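Local coordinates for inclusion membrane protein A (Chlamydia trachomatis, PDB 6E7E) that probably drives the homotypic fusion of chlamydial inclusions as a SNARE-like inclusion membrane protein, represented here by its soluble domain, at residues Q51-C56 with K132-S137; R82-Q87 with T153-L158. The protein carries 2 engineered substitutions. All coordinates share one frame; numbering follows the deposited sequence.

In the fold
Both contacts lean on the long helix 125-165, at points well apart along it: their centres are 31 Å from each other, their nearest atoms about 17 Å, and they lie on opposite sides of the chain's centre. The centre of contact 1 is about 13 Å from the centre of the chain, that of contact 2 about 19 Å. Contact 1 joins two helices of the bundle; contact 2 sets the loop between helices 79-82 and 87-107 against the same long helix. Each is partly buried. Contact 1 combines a buried phenylalanine with a salt-bridge network, whereas contact 2 is smaller and almost wholly apolar, one leucine meeting an isoleucine and parts of a glutamine.

Contact 1: residues Q51-C56 with K132-S137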
ATOM      1  N   GLN A  51      13.977  -0.229 -11.191  1.00 10.57           N
ATOM      2  CA  GLN A  51      13.626  -1.654 -10.989  1.00 11.23           C
ATOM      3  C   GLN A  51      13.231  -1.902  -9.526  1.00 11.16           C
ATOM      4  O   GLN A  51      12.310  -2.687  -9.283  1.00 12.47           O
ATOM      5  CB  GLN A  51      14.779  -2.539 -11.429  1.00 12.98           C
ATOM      6  CG  GLN A  51      14.580  -4.022 -11.111  1.00 15.54           C
ATOM      7  CD  GLN A  51      13.386  -4.687 -11.757  1.00 18.28           C
ATOM      8  OE1 GLN A  51      13.041  -4.393 -12.900  1.00 23.12           O
ATOM      9  NE2 GLN A  51      12.754  -5.605 -11.036  1.00 23.90           N
ATOM     10  N   ASP A  52      13.853  -1.198  -8.588  1.00 11.42           N
ATOM     11  CA  ASP A  52      13.471  -1.322  -7.162  1.00 12.11           C
ATOM     12  C   ASP A  52      12.036  -0.855  -6.935  1.00 10.79           C
ATOM     13  O   ASP A  52      11.308  -1.482  -6.136  1.00 12.01           O
ATOM     14  CB  ASP A  52      14.394  -0.501  -6.259  1.00 14.04           C
ATOM     15  CG  ASP A  52      15.817  -0.962  -6.144  1.00 15.99           C
ATOM     16  OD1 ASP A  52      16.076  -2.135  -6.458  1.00 18.83           O
ATOM     17  OD2 ASP A  52      16.629  -0.129  -5.718  1.00 17.36           O
ATOM     18  N   PHE A  53      11.602   0.221  -7.569  1.00 10.18           N
ATOM     19  CA  PHE A  53      10.185   0.615  -7.439  1.00 10.29           C
ATOM     20  C   PHE A  53       9.290  -0.475  -8.011  1.00 10.46           C
ATOM     21  O   PHE A  53       8.252  -0.800  -7.429  1.00 12.02           O
ATOM     22  CB  PHE A  53       9.907   1.926  -8.144  1.00  9.62           C
ATOM     23  CG  PHE A  53      10.259   3.127  -7.324  1.00  9.29           C
ATOM     24  CD1 PHE A  53       9.426   3.516  -6.315  1.00 10.60           C
ATOM     25  CD2 PHE A  53      11.415   3.841  -7.529  1.00 10.52           C
ATOM     26  CE1 PHE A  53       9.716   4.610  -5.530  1.00 12.00           C
ATOM     27  CE2 PHE A  53      11.694   4.939  -6.744  1.00 11.22           C
ATOM     28  CZ  PHE A  53      10.836   5.339  -5.758  1.00 10.41           C
ATOM     29  N   TYR A  54       9.668  -1.040  -9.146  1.00 10.24           N
ATOM     30  CA  TYR A  54       8.856  -2.101  -9.764  1.00 11.48           C
ATOM     31  C   TYR A  54       8.689  -3.245  -8.759  1.00 11.46           C
ATOM     32  O   TYR A  54       7.589  -3.739  -8.513  1.00 13.27           O
ATOM     33  CB  TYR A  54       9.453  -2.595 -11.076  1.00 12.46           C
ATOM     34  CG  TYR A  54       8.495  -3.564 -11.739  1.00 13.75           C
ATOM     35  CD1 TYR A  54       7.346  -3.087 -12.368  1.00 14.83           C
ATOM     36  CD2 TYR A  54       8.649  -4.925 -11.645  1.00 18.21           C
ATOM     37  CE1 TYR A  54       6.396  -3.934 -12.911  1.00 15.90           C
ATOM     38  CE2 TYR A  54       7.726  -5.789 -12.201  1.00 19.01           C
ATOM     39  CZ  TYR A  54       6.595  -5.295 -12.825  1.00 18.06           C
ATOM     40  OH  TYR A  54       5.680  -6.157 -13.348  1.00 22.93           O
ATOM     41  N   SER A  55       9.795  -3.663  -8.176  1.00 11.51           N
ATOM     42  CA  SER A  55       9.843  -4.830  -7.273  1.00 14.26           C
ATOM     43  C   SER A  55       9.101  -4.539  -5.967  1.00 13.37           C
ATOM     44  O   SER A  55       8.330  -5.401  -5.492  1.00 15.81           O
ATOM     45  CB  SER A  55      11.284  -5.211  -7.026  1.00 17.07           C
ATOM     46  OG  SER A  55      11.880  -5.720  -8.206  1.00 29.28           O
ATOM     47  N   CYS A  56       9.309  -3.378  -5.356  1.00 12.88           N
ATOM     48  CA  CYS A  56       8.755  -3.153  -4.008  1.00 15.09           C
ATOM     49  C   CYS A  56       7.239  -2.933  -4.103  1.00 14.16           C
ATOM     50  O   CYS A  56       6.536  -3.147  -3.097  1.00 17.83           O
ATOM     51  CB  CYS A  56       9.497  -2.062  -3.255  1.00 17.98           C
ATOM     52  SG  CYS A  56       8.998  -0.402  -3.697  1.00 20.37           S
ATOM     53  N   LYS A 132      15.711   7.417  -4.671  1.00  8.52           N
ATOM     54  CA  LYS A 132      16.166   6.457  -3.661  1.00  8.87           C
ATOM     55  C   LYS A 132      15.534   6.777  -2.308  1.00  8.86           C
ATOM     56  O   LYS A 132      15.166   5.851  -1.551  1.00  9.45           O
ATOM     57  CB  LYS A 132      17.674   6.481  -3.515  1.00  9.50           C
ATOM     58  CG  LYS A 132      18.435   5.891  -4.680  1.00 10.41           C
ATOM     59  CD  LYS A 132      19.907   6.082  -4.518  1.00 11.76           C
ATOM     60  CE  LYS A 132      20.707   5.567  -5.691  1.00 14.47           C
ATOM     61  NZ  LYS A 132      22.108   6.050  -5.626  1.00 17.10           N
ATOM     62  N   THR A 133      15.387   8.059  -1.998  1.00  9.57           N
ATOM     63  CA  THR A 133      14.808   8.471  -0.701  1.00  9.73           C
ATOM     64  C   THR A 133      13.332   8.073  -0.653  1.00  9.20           C
ATOM     65  O   THR A 133      12.867   7.553   0.395  1.00  9.94           O
ATOM     66  CB  THR A 133      15.054   9.972  -0.521  1.00 11.50           C
ATOM     67  OG1 THR A 133      16.455  10.247  -0.592  1.00 13.16           O
ATOM     68  CG2 THR A 133      14.505  10.485   0.788  1.00 14.19           C
ATOM     69  N   ILE A 134      12.587   8.331  -1.701  1.00  8.82           N
ATOM     70  CA  ILE A 134      11.165   7.933  -1.745  1.00  8.79           C
ATOM     71  C   ILE A 134      11.042   6.414  -1.711  1.00  8.61           C
ATOM     72  O   ILE A 134      10.170   5.890  -1.011  1.00  9.30           O
ATOM     73  CB  ILE A 134      10.462   8.532  -2.970  1.00  9.17           C
ATOM     74  CG1 ILE A 134      10.442  10.053  -2.861  1.00 10.53           C
ATOM     75  CG2 ILE A 134       9.068   7.944  -3.106  1.00 10.29           C
ATOM     76  CD1 ILE A 134      10.102  10.717  -4.156  1.00 13.11           C
ATOM     77  N   ARG A 135      11.873   5.690  -2.458  1.00  8.66           N
ATOM     78  CA  ARG A 135      11.849   4.217  -2.409  1.00  8.66           C
ATOM     79  C   ARG A 135      11.997   3.755  -0.966  1.00  8.57           C
ATOM     80  O   ARG A 135      11.229   2.874  -0.524  1.00  9.23           O
ATOM     81  CB  ARG A 135      12.989   3.684  -3.264  1.00  9.72           C
ATOM     82  CG  ARG A 135      13.226   2.182  -3.157  1.00 11.35           C
ATOM     83  CD  ARG A 135      14.662   1.820  -3.523  1.00 12.58           C
ATOM     84  NE  ARG A 135      15.653   2.361  -2.602  1.00 12.95           N
ATOM     85  CZ  ARG A 135      16.951   2.528  -2.852  1.00 12.68           C
ATOM     86  NH1 ARG A 135      17.492   2.060  -3.968  1.00 15.74           N
ATOM     87  NH2 ARG A 135      17.725   3.125  -1.968  1.00 15.14           N
ATOM     88  N   ASP A 136      12.954   4.308  -0.248  1.00  9.05           N
ATOM     89  CA  ASP A 136      13.184   3.871   1.148  1.00  9.56           C
ATOM     90  C   ASP A 136      11.968   4.171   2.030  1.00  9.15           C
ATOM     91  O   ASP A 136      11.563   3.328   2.838  1.00 10.65           O
ATOM     92  CB  ASP A 136      14.420   4.545   1.716  1.00 10.41           C
ATOM     93  CG  ASP A 136      15.737   4.158   1.085  1.00 11.31           C
ATOM     94  OD1 ASP A 136      15.754   3.189   0.288  1.00 12.25           O
ATOM     95  OD2 ASP A 136      16.726   4.846   1.405  1.00 13.46           O
ATOM     96  N   SER A 137      11.357   5.332   1.848  1.00  9.14           N
ATOM     97  CA  SER A 137      10.184   5.729   2.635  1.00 10.06           C
ATOM     98  C   SER A 137       9.006   4.810   2.320  1.00  9.53           C
ATOM     99  O   SER A 137       8.314   4.345   3.243  1.00 10.76           O
ATOM    100  CB  SER A 137       9.870   7.154   2.356  1.00 12.52           C
ATOM    101  OG  SER A 137       8.792   7.546   3.163  1.00 15.95           O
TER
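Segments 51-56 and 132-137, on helices 44-57 and 125-165, run nearly parallel, their axes 10.4 Å apart and 15° from parallel, with F53 and R135 as the nearest pair of CA atoms at 6.4 Å. The F53 ring crosses the gap with CZ leading, to within 3.5 Å of R135 N. R135 CB lies over one ring face in a CH-pi contact, 4.1 Å from the ring centroid, while I134 CG2 approaches the ring's edge, close to its plane. The ring is thus wedged against the backbone and the first side-chain carbon of R135. This is helix-to-helix packing in an all-helical bundle: F53 also stacks on F32 of helix 4-38 and touches L107 of helix 87-107, and I134 packs on F106, so four helices share this interior. Beside the ring R135 takes over. Its chain starts with CG anti to the backbone N and then bends at chi3 (65°), which swings the guanidinium toward D52. R135 NH1 donates to D52 OD2 at 2.9 Å, a salt bridge with an N-H...O angle of 147°; the carboxylate oxygen is met nearly head-on but lies somewhat tilted from the guanidinium plane. Next to this bridge, R135 CD lies 3.6 Å from D52 CB. R135 NE and NH2 both grip D136 OD1 on its syn side, coming from one face of the carboxylate at 3.0 Å. Bonds to D52 and D136 from different nitrogens limit the rotation of the guanidinium. K132 CA lies above one face of that group, toward its rim.

Contact 2: residues R82-Q87 with T153-L158; sequences RKLFSQ and TSQIAL
In L84, CG sits beside the backbone N (chi1 -65°) and one methyl continues the chain anti to CA (chi2 178°), a shape that carries CD1 to I156 and CD2 to Q155 on helix 125-165. The leucine belongs to a type I beta turn, R82 to F85, in the connection between two helices of this bundle; F85 N bonds back to R82 O at 3.0 Å. F85, the last residue of that turn, is also the centre of an inverse gamma turn, and S86 then serves as N-cap of helix 87-107, its OG accepting from I89 N. These tight turns set L84 at the surface of the long helix, with its CA 7.7 Å from that of I156.

The two methyls divide the work. L84 CD1 meets I156 CG1 at 3.8 Å and lies 3.9 Å from I156 N, so it presses on the helix backbone as well as on the isoleucine branch. L84 CD2 is turned to Q155, whose chain runs extended beyond CG (chi2 163°) and brings its amide past the leucine. Q155 meets L84 with CB and with its amide group, Q155 CB lying 3.9 Å from L84 CD2 and the amide carbon close behind. L84 and Q155 pass each other at a slant, and what binds them is van der Waals contact alone.

L70 of helix 65-73 completes the apolar patch, touching L84, F85 and I156 together, while F85 also packs on N4 and L11 of helix 4-38. Within the turn, R82 O lies at the edge of the F85 ring, in its plane. Q155 OE1 stands 3.8 Å from L84 CD2, a polar oxygen against a methyl.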
ATOM      1  N   ARG A  82     -16.614  -9.001  15.642  1.00 12.53           N
ATOM      2  CA  ARG A  82     -16.533  -7.531  15.706  1.00 13.39           C
ATOM      3  C   ARG A  82     -15.501  -7.054  16.729  1.00 13.45           C
ATOM      4  O   ARG A  82     -15.103  -5.882  16.640  1.00 14.79           O
ATOM      5  CB  ARG A  82     -17.909  -6.922  15.977  1.00 14.31           C
ATOM      6  CG  ARG A  82     -18.847  -7.031  14.781  1.00 15.70           C
ATOM      7  CD  ARG A  82     -20.078  -6.198  14.943  1.00 18.17           C
ATOM      8  NE  ARG A  82     -20.883  -6.555  16.087  1.00 19.34           N
ATOM      9  CZ  ARG A  82     -21.866  -7.451  16.081  1.00 19.75           C
ATOM     10  NH1 ARG A  82     -22.196  -8.109  14.980  1.00 19.45           N
ATOM     11  NH2 ARG A  82     -22.579  -7.611  17.173  1.00 22.75           N
ATOM     12  N   LYS A  83     -14.979  -7.909  17.599  1.00 13.83           N
ATOM     13  CA  LYS A  83     -13.842  -7.491  18.449  1.00 15.27           C
ATOM     14  C   LYS A  83     -12.622  -7.132  17.592  1.00 14.37           C
ATOM     15  O   LYS A  83     -11.749  -6.436  18.085  1.00 17.36           O
ATOM     16  CB  LYS A  83     -13.517  -8.563  19.473  1.00 18.80           C
ATOM     17  CG  LYS A  83     -14.659  -8.818  20.436  1.00 21.03           C
ATOM     18  CD  LYS A  83     -14.360  -9.859  21.462  1.00 25.70           C
ATOM     19  CE  LYS A  83     -15.579 -10.195  22.299  1.00 27.06           C
ATOM     20  NZ  LYS A  83     -15.290 -11.262  23.286  1.00 31.06           N
ATOM     21  N   LEU A  84     -12.532  -7.640  16.373  1.00 11.88           N
ATOM     22  CA  LEU A  84     -11.371  -7.339  15.498  1.00 11.91           C
ATOM     23  C   LEU A  84     -11.446  -5.923  14.938  1.00 11.84           C
ATOM     24  O   LEU A  84     -10.444  -5.474  14.364  1.00 13.36           O
ATOM     25  CB  LEU A  84     -11.264  -8.384  14.400  1.00 11.40           C
ATOM     26  CG  LEU A  84     -10.954  -9.786  14.917  1.00 12.74           C
ATOM     27  CD1 LEU A  84     -10.913 -10.793  13.792  1.00 13.36           C
ATOM     28  CD2 LEU A  84      -9.650  -9.859  15.707  1.00 15.66           C
ATOM     29  N   PHE A  85     -12.560  -5.225  15.099  1.00 11.91           N
ATOM     30  CA  PHE A  85     -12.627  -3.774  14.795  1.00 12.85           C
ATOM     31  C   PHE A  85     -11.981  -3.030  15.963  1.00 14.91           C
ATOM     32  O   PHE A  85     -12.682  -2.748  16.924  1.00 20.58           O
ATOM     33  CB  PHE A  85     -14.053  -3.298  14.528  1.00 13.65           C
ATOM     34  CG  PHE A  85     -14.577  -3.724  13.187  1.00 13.64           C
ATOM     35  CD1 PHE A  85     -15.053  -5.000  12.947  1.00 16.65           C
ATOM     36  CD2 PHE A  85     -14.538  -2.841  12.119  1.00 15.36           C
ATOM     37  CE1 PHE A  85     -15.520  -5.366  11.689  1.00 20.46           C
ATOM     38  CE2 PHE A  85     -14.983  -3.218  10.862  1.00 16.74           C
ATOM     39  CZ  PHE A  85     -15.471  -4.479  10.646  1.00 18.37           C
ATOM     40  N   SER A  86     -10.673  -2.808  15.900  1.00 17.25           N
ATOM     41  CA  SER A  86      -9.858  -2.189  16.968  1.00 17.05           C
ATOM     42  C   SER A  86      -9.739  -0.693  16.674  1.00 14.85           C
ATOM     43  O   SER A  86      -9.224  -0.352  15.587  1.00 13.69           O
ATOM     44  CB  SER A  86      -8.468  -2.772  17.011  1.00 18.46           C
ATOM     45  OG  SER A  86      -7.564  -1.856  17.638  1.00 18.81           O
ATOM     46  N   GLN A  87     -10.201   0.184  17.564  1.00 16.97           N
ATOM     47  CA  GLN A  87     -10.125   1.644  17.272  1.00 17.48           C
ATOM     48  C   GLN A  87      -8.645   2.039  17.164  1.00 14.43           C
ATOM     49  O   GLN A  87      -8.329   2.840  16.303  1.00 14.41           O
ATOM     50  CB  GLN A  87     -10.960   2.498  18.223  1.00 21.29           C
ATOM     51  CG  GLN A  87     -10.350   2.669  19.590  1.00 24.87           C
ATOM     52  CD  GLN A  87     -11.361   3.281  20.525  1.00 24.07           C
ATOM     53  OE1 GLN A  87     -12.402   2.681  20.818  1.00 24.05           O
ATOM     54  NE2 GLN A  87     -11.068   4.490  20.978  1.00 29.10           N
ATOM     55  N   THR A 153      -5.447 -10.716   8.830  1.00 10.88           N
ATOM     56  CA  THR A 153      -5.830 -11.851   7.984  1.00 11.85           C
ATOM     57  C   THR A 153      -5.805 -13.095   8.853  1.00 11.39           C
ATOM     58  O   THR A 153      -6.719 -13.906   8.727  1.00 12.56           O
ATOM     59  CB  THR A 153      -4.882 -11.949   6.786  1.00 14.22           C
ATOM     60  OG1 THR A 153      -5.173 -10.876   5.900  1.00 15.03           O
ATOM     61  CG2 THR A 153      -4.992 -13.289   6.085  1.00 18.93           C
ATOM     62  N   SER A 154      -4.769 -13.268   9.663  1.00 10.44           N
ATOM     63  CA  SER A 154      -4.636 -14.498  10.461  1.00 10.20           C
ATOM     64  C   SER A 154      -5.807 -14.595  11.434  1.00  9.35           C
ATOM     65  O   SER A 154      -6.396 -15.682  11.640  1.00  9.95           O
ATOM     66  CB  SER A 154      -3.334 -14.529  11.224  1.00 12.19           C
ATOM     67  OG  SER A 154      -2.205 -14.607  10.349  1.00 16.77           O
ATOM     68  N   GLN A 155      -6.120 -13.505  12.099  1.00  9.44           N
ATOM     69  CA  GLN A 155      -7.183 -13.483  13.119  1.00  9.25           C
ATOM     70  C   GLN A 155      -8.558 -13.745  12.501  1.00  9.33           C
ATOM     71  O   GLN A 155      -9.372 -14.498  13.069  1.00  9.41           O
ATOM     72  CB  GLN A 155      -7.156 -12.161  13.861  1.00  9.92           C
ATOM     73  CG  GLN A 155      -5.902 -11.953  14.676  1.00 11.21           C
ATOM     74  CD  GLN A 155      -5.707 -10.515  15.067  1.00 11.99           C
ATOM     75  OE1 GLN A 155      -6.074  -9.591  14.321  1.00 12.46           O
ATOM     76  NE2 GLN A 155      -5.019 -10.338  16.192  1.00 14.12           N
ATOM     77  N   ILE A 156      -8.847 -13.063  11.410  1.00  9.39           N
ATOM     78  CA  ILE A 156     -10.139 -13.252  10.722  1.00 10.49           C
ATOM     79  C   ILE A 156     -10.241 -14.690  10.232  1.00 10.07           C
ATOM     80  O   ILE A 156     -11.321 -15.278  10.357  1.00 11.10           O
ATOM     81  CB  ILE A 156     -10.278 -12.271   9.545  1.00 11.61           C
ATOM     82  CG1 ILE A 156     -10.309 -10.833  10.034  1.00 12.03           C
ATOM     83  CG2 ILE A 156     -11.491 -12.613   8.707  1.00 13.23           C
ATOM     84  CD1 ILE A 156     -10.116  -9.848   8.942  1.00 13.64           C
ATOM     85  N   ALA A 157      -9.189 -15.219   9.611  1.00 10.27           N
ATOM     86  CA  ALA A 157      -9.269 -16.563   9.021  1.00 11.28           C
ATOM     87  C   ALA A 157      -9.615 -17.555  10.135  1.00 10.84           C
ATOM     88  O   ALA A 157     -10.444 -18.441   9.919  1.00 11.48           O
ATOM     89  CB  ALA A 157      -7.976 -16.939   8.347  1.00 12.49           C
ATOM     90  N   LEU A 158      -8.963 -17.444  11.282  1.00  9.88           N
ATOM     91  CA  LEU A 158      -9.197 -18.400  12.372  1.00  9.81           C
ATOM     92  C   LEU A 158     -10.638 -18.257  12.879  1.00  9.26           C
ATOM     93  O   LEU A 158     -11.322 -19.275  13.097  1.00  9.67           O
ATOM     94  CB  LEU A 158      -8.174 -18.181  13.486  1.00 10.37           C
ATOM     95  CG  LEU A 158      -8.288 -19.183  14.624  1.00 10.92           C
ATOM     96  CD1 LEU A 158      -8.000 -20.580  14.140  1.00 12.21           C
ATOM     97  CD2 LEU A 158      -7.344 -18.793  15.747  1.00 12.50           C
TER